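Local coordinates for protein NADH:ubiquinone oxidoreductase, Na translocating, C subunit (Parabacteroides distasonis, PDB 3LWX) that belongs to the C subunits of sodium-translocating oxidoreductases and carries a domain of the FMN-binding family, at residues 150-155 with 165-170; 96-101 with 178-183; 87-92 with 186-191; 23-28 with 110-115; 45-50 with 70-75. One frame throughout, in Å; residues are numbered along the deposited sequence.

Interaction 1. Residues 150-155 with 165-170; sequences KSVAVV and DYVDGI
Ala153, Val154 and Val155 run parallel to Tyr166, Val167 and Asp168 as a short two-stranded sheet, their axes 4.6 Å apart and 33° from exact alignment. Four backbone bonds join them alternately: Ala153 N to Asp165 O, Val167 N to Ala153 O, Val155 N to Val167 O and Gly169 N to Val155 O, the last 2.8 Å long. On one face Val154 CG2 meets Val167 CG2 obliquely at 4.0 Å. The other branch, Val154 CG1, lies anti to the backbone N (chi1 -177°) and packs on the bare backbone of Gly169, 3.4 Å from its CA. Ala153 and Tyr166 share the opposite face, CB to CB at 3.9 Å, and Val155 CG2 comes up obliquely to Tyr166 CD1 at 3.8 Å. The polar ends turn elsewhere: Asp165 OD2 accepts from Lys142 N and Asp168 OD1 from Gly158 N. Before the first direct bond a water bridges the two segments, donating a hydrogen bond to Ser151 O and accepting one from Asp165 N. Along the other edge of strand 153-155, Asp181 OD2 of helix 174-196 is hydrogen-bonded to Val154 N. The pairing thus rests on main-chain polarity, while valine and alanine side chains supply the apolar fill.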
# COMPACT_ATOMS: atom_id res chain seq x y z
N LYS A 150 -12.43 7.21 7.06
CA LYS A 150 -11.96 6.82 8.38
C LYS A 150 -10.65 6.06 8.38
O LYS A 150 -9.93 6.08 9.36
CB LYS A 150 -13.00 5.98 9.14
CG LYS A 150 -14.29 6.76 9.48
CD LYS A 150 -14.98 6.25 10.73
CE LYS A 150 -16.31 6.96 10.98
NZ LYS A 150 -16.90 6.59 12.30
N SER A 151 -10.36 5.36 7.28
CA SER A 151 -9.25 4.40 7.25
C SER A 151 -9.60 3.21 8.19
O SER A 151 -10.67 3.17 8.81
CB SER A 151 -7.89 5.03 7.55
OG SER A 151 -6.82 4.12 7.23
N VAL A 152 -8.68 2.26 8.27
CA VAL A 152 -8.86 1.04 9.04
C VAL A 152 -7.97 1.11 10.28
O VAL A 152 -6.77 1.35 10.18
CB VAL A 152 -8.53 -0.21 8.18
CG1 VAL A 152 -8.63 -1.49 9.03
CG2 VAL A 152 -9.44 -0.26 6.97
N ALA A 153 -8.59 0.93 11.44
CA ALA A 153 -7.85 0.96 12.71
C ALA A 153 -7.08 -0.32 12.94
O ALA A 153 -7.47 -1.39 12.49
CB ALA A 153 -8.81 1.19 13.88
N VAL A 154 -5.98 -0.20 13.68
CA VAL A 154 -5.21 -1.36 14.13
C VAL A 154 -5.33 -1.36 15.65
O VAL A 154 -4.89 -0.43 16.31
CB VAL A 154 -3.75 -1.31 13.65
CG1 VAL A 154 -3.01 -2.59 14.09
CG2 VAL A 154 -3.68 -1.14 12.14
N VAL A 155 -5.98 -2.38 16.20
CA VAL A 155 -6.31 -2.42 17.63
C VAL A 155 -5.46 -3.43 18.39
O VAL A 155 -4.76 -4.25 17.80
CB VAL A 155 -7.82 -2.77 17.83
CG1 VAL A 155 -8.73 -1.73 17.16
CG2 VAL A 155 -8.16 -4.17 17.35
N ASP A 165 -13.93 0.16 10.55
CA ASP A 165 -13.35 -1.16 10.38
C ASP A 165 -11.98 -1.21 11.07
O ASP A 165 -11.31 -0.19 11.20
CB ASP A 165 -13.23 -1.56 8.90
CG ASP A 165 -14.47 -2.27 8.38
OD1 ASP A 165 -15.27 -2.76 9.19
OD2 ASP A 165 -14.62 -2.37 7.14
N TYR A 166 -11.59 -2.40 11.49
CA TYR A 166 -10.36 -2.56 12.24
C TYR A 166 -9.80 -3.96 12.05
O TYR A 166 -10.51 -4.89 11.66
CB TYR A 166 -10.65 -2.30 13.74
CG TYR A 166 -11.59 -3.30 14.36
CD1 TYR A 166 -11.12 -4.49 14.91
CD2 TYR A 166 -12.96 -3.08 14.36
CE1 TYR A 166 -11.98 -5.43 15.45
CE2 TYR A 166 -13.83 -4.01 14.90
CZ TYR A 166 -13.33 -5.19 15.43
OH TYR A 166 -14.18 -6.11 15.97
N VAL A 167 -8.50 -4.07 12.33
CA VAL A 167 -7.81 -5.35 12.34
C VAL A 167 -6.98 -5.41 13.60
O VAL A 167 -6.65 -4.40 14.21
CB VAL A 167 -6.87 -5.51 11.12
CG1 VAL A 167 -7.64 -5.40 9.81
CG2 VAL A 167 -5.71 -4.51 11.19
N ASP A 168 -6.59 -6.62 13.98
CA ASP A 168 -5.69 -6.80 15.11
C ASP A 168 -4.26 -6.38 14.79
O ASP A 168 -3.72 -6.66 13.71
CB ASP A 168 -5.59 -8.26 15.51
CG ASP A 168 -6.78 -8.76 16.29
OD1 ASP A 168 -7.63 -7.97 16.72
OD2 ASP A 168 -6.83 -9.99 16.50
N GLY A 169 -3.64 -5.72 15.76
CA GLY A 169 -2.22 -5.44 15.71
C GLY A 169 -1.40 -6.65 16.15
O GLY A 169 -1.90 -7.77 16.31
N ILE A 170 -0.12 -6.40 16.36
CA ILE A 170 0.84 -7.43 16.71
C ILE A 170 1.08 -7.45 18.21
O ILE A 170 1.40 -6.44 18.80
CB ILE A 170 2.22 -7.18 16.01
CG1 ILE A 170 2.09 -6.89 14.50
CG2 ILE A 170 3.16 -8.37 16.24
CD1 ILE A 170 1.55 -8.05 13.68
O HOH W 1 -13.22 2.04 8.42

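Interaction 2. Residues 96-101 with 178-183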
# COMPACT_ATOMS: atom_id res chain seq x y z
N GLY A 96 12.55 2.48 12.64
CA GLY A 96 12.83 3.05 11.35
C GLY A 96 11.56 3.18 10.55
O GLY A 96 10.47 2.93 11.05
N PRO A 97 11.69 3.60 9.29
CA PRO A 97 10.55 3.78 8.41
C PRO A 97 9.75 2.52 8.11
O PRO A 97 10.29 1.40 8.19
CB PRO A 97 11.21 4.24 7.10
CG PRO A 97 12.38 5.04 7.59
CD PRO A 97 12.90 4.23 8.74
N LEU A 98 8.49 2.73 7.76
CA LEU A 98 7.58 1.73 7.25
C LEU A 98 7.12 2.18 5.87
O LEU A 98 7.13 3.37 5.56
CB LEU A 98 6.33 1.57 8.12
CG LEU A 98 6.53 1.36 9.61
CD1 LEU A 98 5.16 1.26 10.32
CD2 LEU A 98 7.42 0.14 9.91
N TRP A 99 6.68 1.23 5.06
CA TRP A 99 6.04 1.56 3.79
C TRP A 99 5.14 0.39 3.41
O TRP A 99 5.03 -0.59 4.13
CB TRP A 99 7.04 1.91 2.70
CG TRP A 99 8.02 0.85 2.29
CD1 TRP A 99 7.93 0.02 1.23
CD2 TRP A 99 9.28 0.56 2.91
NE1 TRP A 99 9.03 -0.78 1.15
CE2 TRP A 99 9.87 -0.47 2.17
CE3 TRP A 99 9.96 1.08 4.02
CZ2 TRP A 99 11.12 -1.02 2.51
CZ3 TRP A 99 11.19 0.53 4.36
CH2 TRP A 99 11.75 -0.50 3.61
N GLY A 100 4.49 0.47 2.25
CA GLY A 100 3.64 -0.59 1.81
C GLY A 100 2.76 -0.16 0.67
O GLY A 100 2.92 0.93 0.11
N TYR A 101 1.85 -1.05 0.31
CA TYR A 101 0.87 -0.81 -0.74
C TYR A 101 -0.46 -1.40 -0.30
O TYR A 101 -0.49 -2.44 0.36
CB TYR A 101 1.30 -1.45 -2.08
CG TYR A 101 2.59 -0.86 -2.55
CD1 TYR A 101 2.61 0.31 -3.31
CD2 TYR A 101 3.81 -1.41 -2.16
CE1 TYR A 101 3.82 0.90 -3.67
CE2 TYR A 101 5.02 -0.83 -2.53
CZ TYR A 101 5.01 0.34 -3.27
OH TYR A 101 6.19 0.95 -3.62
N LYS A 178 0.62 0.74 15.80
CA LYS A 178 0.16 2.13 15.79
C LYS A 178 0.73 2.87 14.59
O LYS A 178 0.06 3.67 13.94
CB LYS A 178 0.59 2.88 17.05
CG LYS A 178 -0.33 2.85 18.25
CD LYS A 178 0.01 4.15 18.99
CE LYS A 178 -1.19 4.87 19.54
NZ LYS A 178 -0.90 6.36 19.36
N GLY A 179 1.99 2.61 14.29
CA GLY A 179 2.63 3.21 13.14
C GLY A 179 1.95 2.81 11.84
O GLY A 179 1.83 3.62 10.92
N VAL A 180 1.49 1.56 11.74
CA VAL A 180 0.73 1.13 10.56
C VAL A 180 -0.61 1.85 10.50
O VAL A 180 -1.02 2.33 9.44
CB VAL A 180 0.53 -0.41 10.52
CG1 VAL A 180 -0.40 -0.80 9.39
CG2 VAL A 180 1.89 -1.12 10.36
N ASP A 181 -1.32 1.92 11.63
CA ASP A 181 -2.60 2.63 11.68
C ASP A 181 -2.42 4.08 11.19
O ASP A 181 -3.18 4.58 10.33
CB ASP A 181 -3.10 2.57 13.13
CG ASP A 181 -4.53 3.07 13.32
OD1 ASP A 181 -4.99 3.95 12.59
OD2 ASP A 181 -5.20 2.54 14.22
N GLU A 182 -1.43 4.76 11.73
CA GLU A 182 -1.16 6.14 11.37
C GLU A 182 -0.72 6.26 9.91
O GLU A 182 -1.14 7.18 9.21
CB GLU A 182 -0.11 6.69 12.33
CG GLU A 182 -0.68 6.82 13.74
CD GLU A 182 0.35 6.97 14.84
OE1 GLU A 182 1.55 7.04 14.55
OE2 GLU A 182 -0.07 6.99 16.00
N MSE A 183 0.12 5.33 9.46
CA MSE A 183 0.58 5.30 8.07
C MSE A 183 -0.59 5.19 7.12
O MSE A 183 -0.64 5.88 6.10
CB MSE A 183 1.54 4.13 7.85
CG MSE A 183 1.84 3.86 6.39
SE MSE A 183 3.36 2.73 6.10
CE MSE A 183 2.67 1.11 6.83
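The torsions of Leu98 and of Met183, a selenomethionine, bring the two together: Leu98 CG stands anti to the carbonyl carbon (chi1 -51°), aiming CD1 at the helix, while Met183 CG is anti to the backbone N and the chain then bends at chi3 (67°), laying SE and CE against the strand. This is helix-on-sheet packing within the FMN-binding domain. Helix 174-196 lies on the antiparallel sheet, and the local axes of strand 97-101 and helix 178-183 pass 9.4 Å apart at 54°.

The meeting is entirely apolar. Leu98 CD1 settles over the backbone of Gly179, 3.9 Å from its C atom, where the lack of a side chain lets the leucine come close to the helix. The same methyl touches Val180 CG2 at 4.0 Å, the valine branch lying beside its own backbone N. One turn on, Met183 SE packs against Leu98 CB at 3.8 Å, with CE also alongside that CB.

Around this pair Phe116 of strand 111-118 touches both Val180 and Met183, while Ile129, His118 and Glu121 touch Leu98. CB of Trp99 leaves the strand on the side away from the helix, leaving the tryptophan backbone to Met183, whose SE rests 3.7 Å from Trp99 CA.

Interaction 3. Residues 87-92 with 186-191; sequences MALHGA and NSLSGY
Helix-on-sheet packing continues here, between helix 174-196 and strand 82-92: helix 186-191 runs roughly antiparallel to strand 87-92, the local axes at 142° and 7.7 Å apart at their closest. Ser187 and Tyr191, one turn apart on the helix, each present a hydroxyl oxygen to a strand amide. Ala88 N donates to Tyr191 OH over 3.0 Å in a nearly straight bond, and His90 N donates to Ser187 OG with an angle of 171°. Both oxygens have further partners: Ser187 OG bonds with Met183 O a turn back in its own helix, and Tyr191 OH with Pro73 O on the next strand. Each buried hydroxyl therefore ties two pieces of main chain together.

The phenol ring lies along Met87, a selenomethionine, the two side chains running past each other in opposite directions. Met87 CG sits above the ring centre, 3.6 Å from the Tyr191 centroid, as a CH-pi contact. Its SE is over the same face nearer the ring's root, 4.0 Å from that centroid, a Met-aromatic contact. The bend at chi3 (-76°) turns the Met87 methyl CE to Leu188 CD2, which it meets at 3.9 Å. Beside them Leu89 CD2 packs on Ser187 CB at 3.7 Å.

Strand 97-104 pairs along this strand and sends Ile102 to both Leu89 and Leu188. Val63 of helix 63-68 touches Ala88 and His90, and Phe149 touches Leu188 from the short strand 148-149.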
# COMPACT_ATOMS: atom_id res chain seq x y z
N MSE A 87 -2.45 1.88 -4.06
CA MSE A 87 -1.96 3.11 -3.48
C MSE A 87 -0.75 2.82 -2.61
O MSE A 87 -0.62 1.74 -2.04
CB MSE A 87 -3.08 3.75 -2.65
CG MSE A 87 -4.24 4.19 -3.51
SE MSE A 87 -5.80 4.77 -2.59
CE MSE A 87 -6.48 3.04 -2.09
N ALA A 88 0.15 3.80 -2.56
CA ALA A 88 1.43 3.67 -1.86
C ALA A 88 1.37 4.29 -0.47
O ALA A 88 0.88 5.42 -0.29
CB ALA A 88 2.54 4.30 -2.68
N LEU A 89 1.91 3.57 0.49
CA LEU A 89 1.95 3.95 1.88
C LEU A 89 3.37 4.26 2.34
O LEU A 89 4.35 3.66 1.88
CB LEU A 89 1.45 2.79 2.74
CG LEU A 89 0.11 2.19 2.33
CD1 LEU A 89 -0.18 0.98 3.19
CD2 LEU A 89 -1.00 3.22 2.40
N HIS A 90 3.48 5.19 3.29
CA HIS A 90 4.77 5.50 3.90
C HIS A 90 4.51 5.98 5.32
O HIS A 90 3.51 6.61 5.59
CB HIS A 90 5.57 6.55 3.10
CG HIS A 90 4.96 7.92 3.11
ND1 HIS A 90 5.39 8.93 3.95
CD2 HIS A 90 3.92 8.42 2.41
CE1 HIS A 90 4.65 10.00 3.75
NE2 HIS A 90 3.75 9.72 2.83
N GLY A 91 5.42 5.67 6.23
CA GLY A 91 5.22 6.05 7.63
C GLY A 91 6.40 5.67 8.49
O GLY A 91 7.52 5.51 8.00
N ALA A 92 6.13 5.52 9.78
CA ALA A 92 7.17 5.38 10.79
C ALA A 92 6.86 4.27 11.77
O ALA A 92 5.74 4.15 12.23
CB ALA A 92 7.29 6.72 11.56
N ASN A 186 -2.69 8.58 7.31
CA ASN A 186 -1.97 9.72 6.74
C ASN A 186 -1.69 9.55 5.25
O ASN A 186 -1.81 10.49 4.48
CB ASN A 186 -0.66 9.95 7.49
CG ASN A 186 -0.88 10.45 8.90
OD1 ASN A 186 -1.84 11.17 9.19
ND2 ASN A 186 0.06 10.11 9.79
N SER A 187 -1.36 8.33 4.85
CA SER A 187 -1.05 8.09 3.44
C SER A 187 -2.32 8.12 2.59
O SER A 187 -2.37 8.74 1.52
CB SER A 187 -0.37 6.75 3.24
OG SER A 187 0.89 6.68 3.89
N LEU A 188 -3.36 7.43 3.05
CA LEU A 188 -4.60 7.38 2.29
C LEU A 188 -5.28 8.75 2.21
O LEU A 188 -5.99 9.03 1.24
CB LEU A 188 -5.56 6.32 2.84
CG LEU A 188 -5.11 4.88 2.68
CD1 LEU A 188 -6.05 3.94 3.46
CD2 LEU A 188 -5.05 4.48 1.21
N SER A 189 -5.04 9.62 3.19
CA SER A 189 -5.62 10.96 3.17
C SER A 189 -5.28 11.67 1.86
O SER A 189 -6.10 12.39 1.31
CB SER A 189 -5.15 11.79 4.37
OG SER A 189 -5.78 11.39 5.57
N GLY A 190 -4.06 11.48 1.37
CA GLY A 190 -3.66 12.13 0.12
C GLY A 190 -4.50 11.71 -1.08
O GLY A 190 -4.72 12.49 -1.99
N TYR A 191 -4.96 10.46 -1.05
CA TYR A 191 -5.73 9.87 -2.14
C TYR A 191 -7.24 10.12 -2.05
O TYR A 191 -7.96 9.71 -2.95
CB TYR A 191 -5.50 8.36 -2.16
CG TYR A 191 -4.10 7.94 -2.54
CD1 TYR A 191 -3.74 7.75 -3.87
CD2 TYR A 191 -3.15 7.64 -1.57
CE1 TYR A 191 -2.48 7.31 -4.21
CE2 TYR A 191 -1.87 7.22 -1.91
CZ TYR A 191 -1.54 7.02 -3.24
OH TYR A 191 -0.29 6.55 -3.56

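Interaction 4. Residues 23-28 with 110-115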
# COMPACT_ATOMS: atom_id res chain seq x y z
N SER A 23 0.17 -6.81 -2.99
CA SER A 23 -1.02 -6.04 -2.58
C SER A 23 -2.26 -6.37 -3.39
O SER A 23 -3.36 -6.03 -2.96
CB SER A 23 -0.76 -4.54 -2.62
OG SER A 23 -0.88 -3.98 -3.91
N ILE A 24 -2.09 -7.04 -4.55
CA ILE A 24 -3.20 -7.57 -5.34
C ILE A 24 -3.18 -9.10 -5.34
O ILE A 24 -3.68 -9.75 -6.27
CB ILE A 24 -3.32 -6.96 -6.76
CG1 ILE A 24 -2.03 -7.15 -7.58
CG2 ILE A 24 -3.72 -5.49 -6.62
CD1 ILE A 24 -2.21 -6.86 -9.08
N ASN A 25 -2.59 -9.69 -4.30
CA ASN A 25 -2.67 -11.13 -4.06
C ASN A 25 -1.97 -11.98 -5.11
O ASN A 25 -2.41 -13.08 -5.43
CB ASN A 25 -4.14 -11.51 -3.89
CG ASN A 25 -4.79 -10.65 -2.83
OD1 ASN A 25 -4.25 -10.51 -1.75
ND2 ASN A 25 -5.90 -10.00 -3.17
N VAL A 26 -0.83 -11.48 -5.58
CA VAL A 26 0.00 -12.18 -6.56
C VAL A 26 1.40 -12.28 -5.95
O VAL A 26 2.02 -11.26 -5.64
CB VAL A 26 -0.01 -11.45 -7.91
CG1 VAL A 26 1.03 -12.06 -8.85
CG2 VAL A 26 -1.42 -11.46 -8.49
N ASN A 27 1.88 -13.52 -5.79
CA ASN A 27 3.14 -13.82 -5.13
C ASN A 27 4.06 -14.53 -6.09
O ASN A 27 3.88 -15.71 -6.35
CB ASN A 27 2.88 -14.66 -3.89
CG ASN A 27 2.25 -13.85 -2.79
OD1 ASN A 27 2.95 -13.29 -1.95
ND2 ASN A 27 0.94 -13.68 -2.85
N VAL A 28 5.01 -13.79 -6.64
CA VAL A 28 5.97 -14.35 -7.59
C VAL A 28 7.39 -13.98 -7.19
O VAL A 28 7.61 -13.09 -6.37
CB VAL A 28 5.67 -13.89 -9.04
CG1 VAL A 28 4.28 -14.35 -9.46
CG2 VAL A 28 5.83 -12.38 -9.19
N THR A 110 -13.51 -0.77 -0.78
CA THR A 110 -13.28 -2.08 -0.20
C THR A 110 -11.87 -2.55 -0.51
O THR A 110 -11.47 -2.63 -1.67
CB THR A 110 -14.29 -3.10 -0.72
OG1 THR A 110 -15.62 -2.62 -0.51
CG2 THR A 110 -14.12 -4.43 -0.01
N ILE A 111 -11.11 -2.91 0.51
CA ILE A 111 -9.74 -3.35 0.33
C ILE A 111 -9.69 -4.74 -0.28
O ILE A 111 -10.37 -5.67 0.16
CB ILE A 111 -8.97 -3.28 1.67
CG1 ILE A 111 -8.83 -1.81 2.09
CG2 ILE A 111 -7.58 -3.93 1.57
CD1 ILE A 111 -8.61 -1.58 3.60
N TYR A 112 -8.85 -4.88 -1.30
CA TYR A 112 -8.64 -6.13 -2.03
C TYR A 112 -7.38 -6.87 -1.52
O TYR A 112 -7.37 -8.12 -1.45
CB TYR A 112 -8.53 -5.82 -3.53
CG TYR A 112 -8.32 -7.01 -4.42
CD1 TYR A 112 -9.26 -8.03 -4.50
CD2 TYR A 112 -7.18 -7.11 -5.18
CE1 TYR A 112 -9.05 -9.13 -5.34
CE2 TYR A 112 -6.96 -8.19 -6.05
CZ TYR A 112 -7.90 -9.21 -6.12
OH TYR A 112 -7.70 -10.29 -6.96
N GLY A 113 -6.35 -6.14 -1.13
CA GLY A 113 -5.14 -6.74 -0.58
C GLY A 113 -4.23 -5.67 -0.04
O GLY A 113 -4.48 -4.48 -0.21
N ALA A 114 -3.12 -6.09 0.57
CA ALA A 114 -2.20 -5.18 1.22
C ALA A 114 -0.84 -5.85 1.37
O ALA A 114 -0.74 -7.08 1.43
CB ALA A 114 -2.74 -4.80 2.59
N ASP A 115 0.19 -5.01 1.46
CA ASP A 115 1.56 -5.46 1.72
C ASP A 115 2.24 -4.39 2.55
O ASP A 115 2.13 -3.21 2.22
CB ASP A 115 2.34 -5.66 0.42
CG ASP A 115 3.68 -6.35 0.63
OD1 ASP A 115 3.63 -7.52 1.06
OD2 ASP A 115 4.73 -5.75 0.36
O HOH W 2 -5.39 -9.82 -8.52
O HOH W 3 -2.66 -9.00 -0.05
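The carboxamide of Asn25 is poised over one face of the Tyr112 ring, ND2 above its centre, with the two planes 68° apart. From that position ND2 donates to Tyr112 O at 2.9 Å, in a nearly straight bond. The acceptor lies in the plane of the amide, yet the donor stands 49° out of the carbonyl plane, so the bond misses the usual lone-pair direction. Tyr112 CG is anti to its backbone N (chi1 -180°), an arrangement that brings both the ring and the carbonyl of the tyrosine to the same amide group.

Ile24 comes to the ring from a different direction: its CB lies in the ring plane at the edge, 3.9 Å from Tyr112 CE2. A water links Ile24 O to Tyr112 OH, 2.8 Å from each of these atoms. A second water donates to Asn25 OD1 and accepts from Ala114 N.

Asn25, with positive phi, is the C-prime residue of the Schellman motif that ends helix 4-23. Across the contact, Tyr112 and Gly113 both face Ser103 in a classic beta bulge. Gly113 lets Ser23 O approach its CA to 3.1 Å, and Ser103 OG bonds to that carbonyl oxygen. Lys84 makes a cation-pi contact with the Tyr112 ring.

One side-chain amide, two waters and a bare glycine thus join a Schellman-terminated helix to a bulged strand, with polar bonds to main-chain groups in a largely buried setting.

Interaction 5. Residues 45-50 with 70-75; sequences FLVNEN and HQYPVF
Phe45 and Val74, then Val47 and Tyr72, are hydrogen-bonded pairs of two antiparallel strands, separated by the non-hydrogen-bonded pair Leu46 and Pro73. Phe45 and Val74 exchange bonds in both directions, Phe45 N to Val74 O at 2.9 Å and Val74 N to Phe45 O at 2.8 Å. Val47 N gives to Tyr72 O, and the return bond from Tyr72 N to Val47 O is more bent, at 139°. Proline at 73 has no amide hydrogen to give, which suits its place in the non-hydrogen-bonded pair.

Apolar contacts divide between the two faces. On the face of Phe45, Val47, Tyr72 and Val74, the Val74 side chain lies beside Phe45 and points the same way, its CB over the ring face 4.2 Å from the centroid in a CH-pi contact. A chi1 of 52° sets Phe45 CG between backbone N and carbonyl carbon and holds the ring alongside Val74. Val47 CG1 meets Val74 CG2 at 4.1 Å. On the other face Leu46 CD2 packs on Pro73 CB at 3.8 Å.

Polar features gather at one end, where strand 45-48 finishes and strand 71-75 begins. Asn48 OD1 accepts from Asn50 N, an Asx turn, while His70 is the C-prime residue of the Schellman motif closing helix 63-68. The Glu49 carboxylate lies near the His70 side chain, OE1 3.8 Å from His70 CB.

Strand 53-54 flanks Leu46, Asn48 and Gln71 through Val54. Helix 174-196 covers Val47 and Val74 with Phe194, and Tyr191 of that helix packs on Val74.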
# COMPACT_ATOMS: atom_id res chain seq x y z
N PHE A 45 -0.07 6.27 -12.64
CA PHE A 45 -0.03 7.72 -12.72
C PHE A 45 0.00 8.35 -11.35
O PHE A 45 -0.50 7.78 -10.39
CB PHE A 45 -1.24 8.28 -13.50
CG PHE A 45 -2.58 7.77 -13.02
CD1 PHE A 45 -3.26 8.41 -11.99
CD2 PHE A 45 -3.14 6.63 -13.58
CE1 PHE A 45 -4.48 7.94 -11.55
CE2 PHE A 45 -4.35 6.15 -13.13
CZ PHE A 45 -5.02 6.81 -12.12
N LEU A 46 0.59 9.52 -11.27
CA LEU A 46 0.56 10.33 -10.07
C LEU A 46 -0.71 11.16 -10.06
O LEU A 46 -1.16 11.63 -11.11
CB LEU A 46 1.76 11.28 -10.03
CG LEU A 46 3.12 10.60 -9.94
CD1 LEU A 46 4.23 11.62 -10.17
CD2 LEU A 46 3.31 9.92 -8.60
N VAL A 47 -1.28 11.33 -8.87
CA VAL A 47 -2.35 12.28 -8.65
C VAL A 47 -1.90 13.31 -7.62
O VAL A 47 -1.02 13.07 -6.80
CB VAL A 47 -3.69 11.64 -8.20
CG1 VAL A 47 -4.16 10.65 -9.26
CG2 VAL A 47 -3.59 10.97 -6.82
N ASN A 48 -2.50 14.49 -7.71
CA ASN A 48 -2.32 15.51 -6.70
C ASN A 48 -3.42 15.36 -5.63
O ASN A 48 -4.26 14.45 -5.67
CB ASN A 48 -2.25 16.91 -7.32
CG ASN A 48 -3.53 17.34 -8.00
OD1 ASN A 48 -4.60 16.81 -7.72
ND2 ASN A 48 -3.44 18.34 -8.87
N GLU A 49 -3.41 16.26 -4.65
CA GLU A 49 -4.37 16.19 -3.54
C GLU A 49 -5.81 16.44 -3.96
O GLU A 49 -6.72 16.18 -3.20
CB GLU A 49 -3.99 17.17 -2.41
CG GLU A 49 -3.98 18.65 -2.74
CD GLU A 49 -2.62 19.18 -3.20
OE1 GLU A 49 -2.14 18.75 -4.27
OE2 GLU A 49 -2.06 20.05 -2.50
N ASN A 50 -6.00 16.97 -5.17
CA ASN A 50 -7.32 17.20 -5.70
C ASN A 50 -7.78 16.04 -6.58
O ASN A 50 -8.88 16.09 -7.14
CB ASN A 50 -7.36 18.53 -6.45
CG ASN A 50 -7.14 19.70 -5.52
OD1 ASN A 50 -6.43 20.65 -5.84
ND2 ASN A 50 -7.73 19.63 -4.34
N HIS A 70 3.20 16.57 -2.42
CA HIS A 70 1.75 16.38 -2.54
C HIS A 70 1.37 15.67 -3.85
O HIS A 70 0.42 16.06 -4.54
CB HIS A 70 1.01 17.71 -2.33
CG HIS A 70 1.27 18.31 -0.99
ND1 HIS A 70 0.45 18.10 0.10
CD2 HIS A 70 2.29 19.09 -0.55
CE1 HIS A 70 0.94 18.75 1.14
NE2 HIS A 70 2.06 19.35 0.78
N GLN A 71 2.14 14.63 -4.18
CA GLN A 71 1.88 13.77 -5.33
C GLN A 71 1.85 12.34 -4.81
O GLN A 71 2.65 11.96 -3.94
CB GLN A 71 2.91 13.94 -6.42
CG GLN A 71 2.95 15.36 -6.94
CD GLN A 71 3.80 15.50 -8.17
OE1 GLN A 71 4.76 14.74 -8.37
NE2 GLN A 71 3.48 16.48 -9.01
N TYR A 72 0.97 11.53 -5.40
CA TYR A 72 0.65 10.22 -4.87
C TYR A 72 0.46 9.23 -6.02
O TYR A 72 -0.40 9.45 -6.87
CB TYR A 72 -0.65 10.33 -4.05
CG TYR A 72 -0.62 11.49 -3.08
CD1 TYR A 72 0.10 11.41 -1.90
CD2 TYR A 72 -1.27 12.68 -3.37
CE1 TYR A 72 0.15 12.47 -1.02
CE2 TYR A 72 -1.21 13.75 -2.50
CZ TYR A 72 -0.51 13.65 -1.32
OH TYR A 72 -0.45 14.71 -0.43
N PRO A 73 1.23 8.13 -6.06
CA PRO A 73 1.10 7.24 -7.20
C PRO A 73 -0.06 6.26 -7.09
O PRO A 73 -0.32 5.70 -6.01
CB PRO A 73 2.43 6.47 -7.18
CG PRO A 73 2.77 6.42 -5.74
CD PRO A 73 2.38 7.77 -5.21
N VAL A 74 -0.76 6.07 -8.20
CA VAL A 74 -1.84 5.12 -8.33
C VAL A 74 -1.45 4.11 -9.41
O VAL A 74 -1.05 4.50 -10.52
CB VAL A 74 -3.17 5.79 -8.74
CG1 VAL A 74 -4.28 4.76 -8.88
CG2 VAL A 74 -3.58 6.86 -7.72
N PHE A 75 -1.52 2.82 -9.09
CA PHE A 75 -1.28 1.75 -10.07
C PHE A 75 -2.63 1.07 -10.25
O PHE A 75 -3.25 0.67 -9.26
CB PHE A 75 -0.23 0.77 -9.56
CG PHE A 75 1.03 1.45 -9.11
CD1 PHE A 75 2.06 1.70 -10.00
CD2 PHE A 75 1.16 1.88 -7.80
CE1 PHE A 75 3.21 2.34 -9.58
CE2 PHE A 75 2.30 2.54 -7.38
CZ PHE A 75 3.33 2.76 -8.28

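Overall arrangement
Interactions 2 and 3 are buried and share helix 174-196, which lies across neighbouring strands 97-104 and 82-92; the centres of the two contacts are about 8 Å apart. Interaction 2 is purely apolar, whereas interaction 3 adds hydroxyls bonded to strand amides. Interactions 1 and 5 are more peripheral, partly buried strand pairs, parallel and antiparallel respectively, about 24 Å apart between centres and both held mainly by backbone bonds. The same helix reaches each: Asp181 meets interaction 1, Tyr191 interaction 5. Interaction 4, buried but water-bridged, docks the end of helix 4-23 on edge strand 111-118. Interactions 2 to 5 thus all involve the six-stranded sheet; interaction 1 has its own small one.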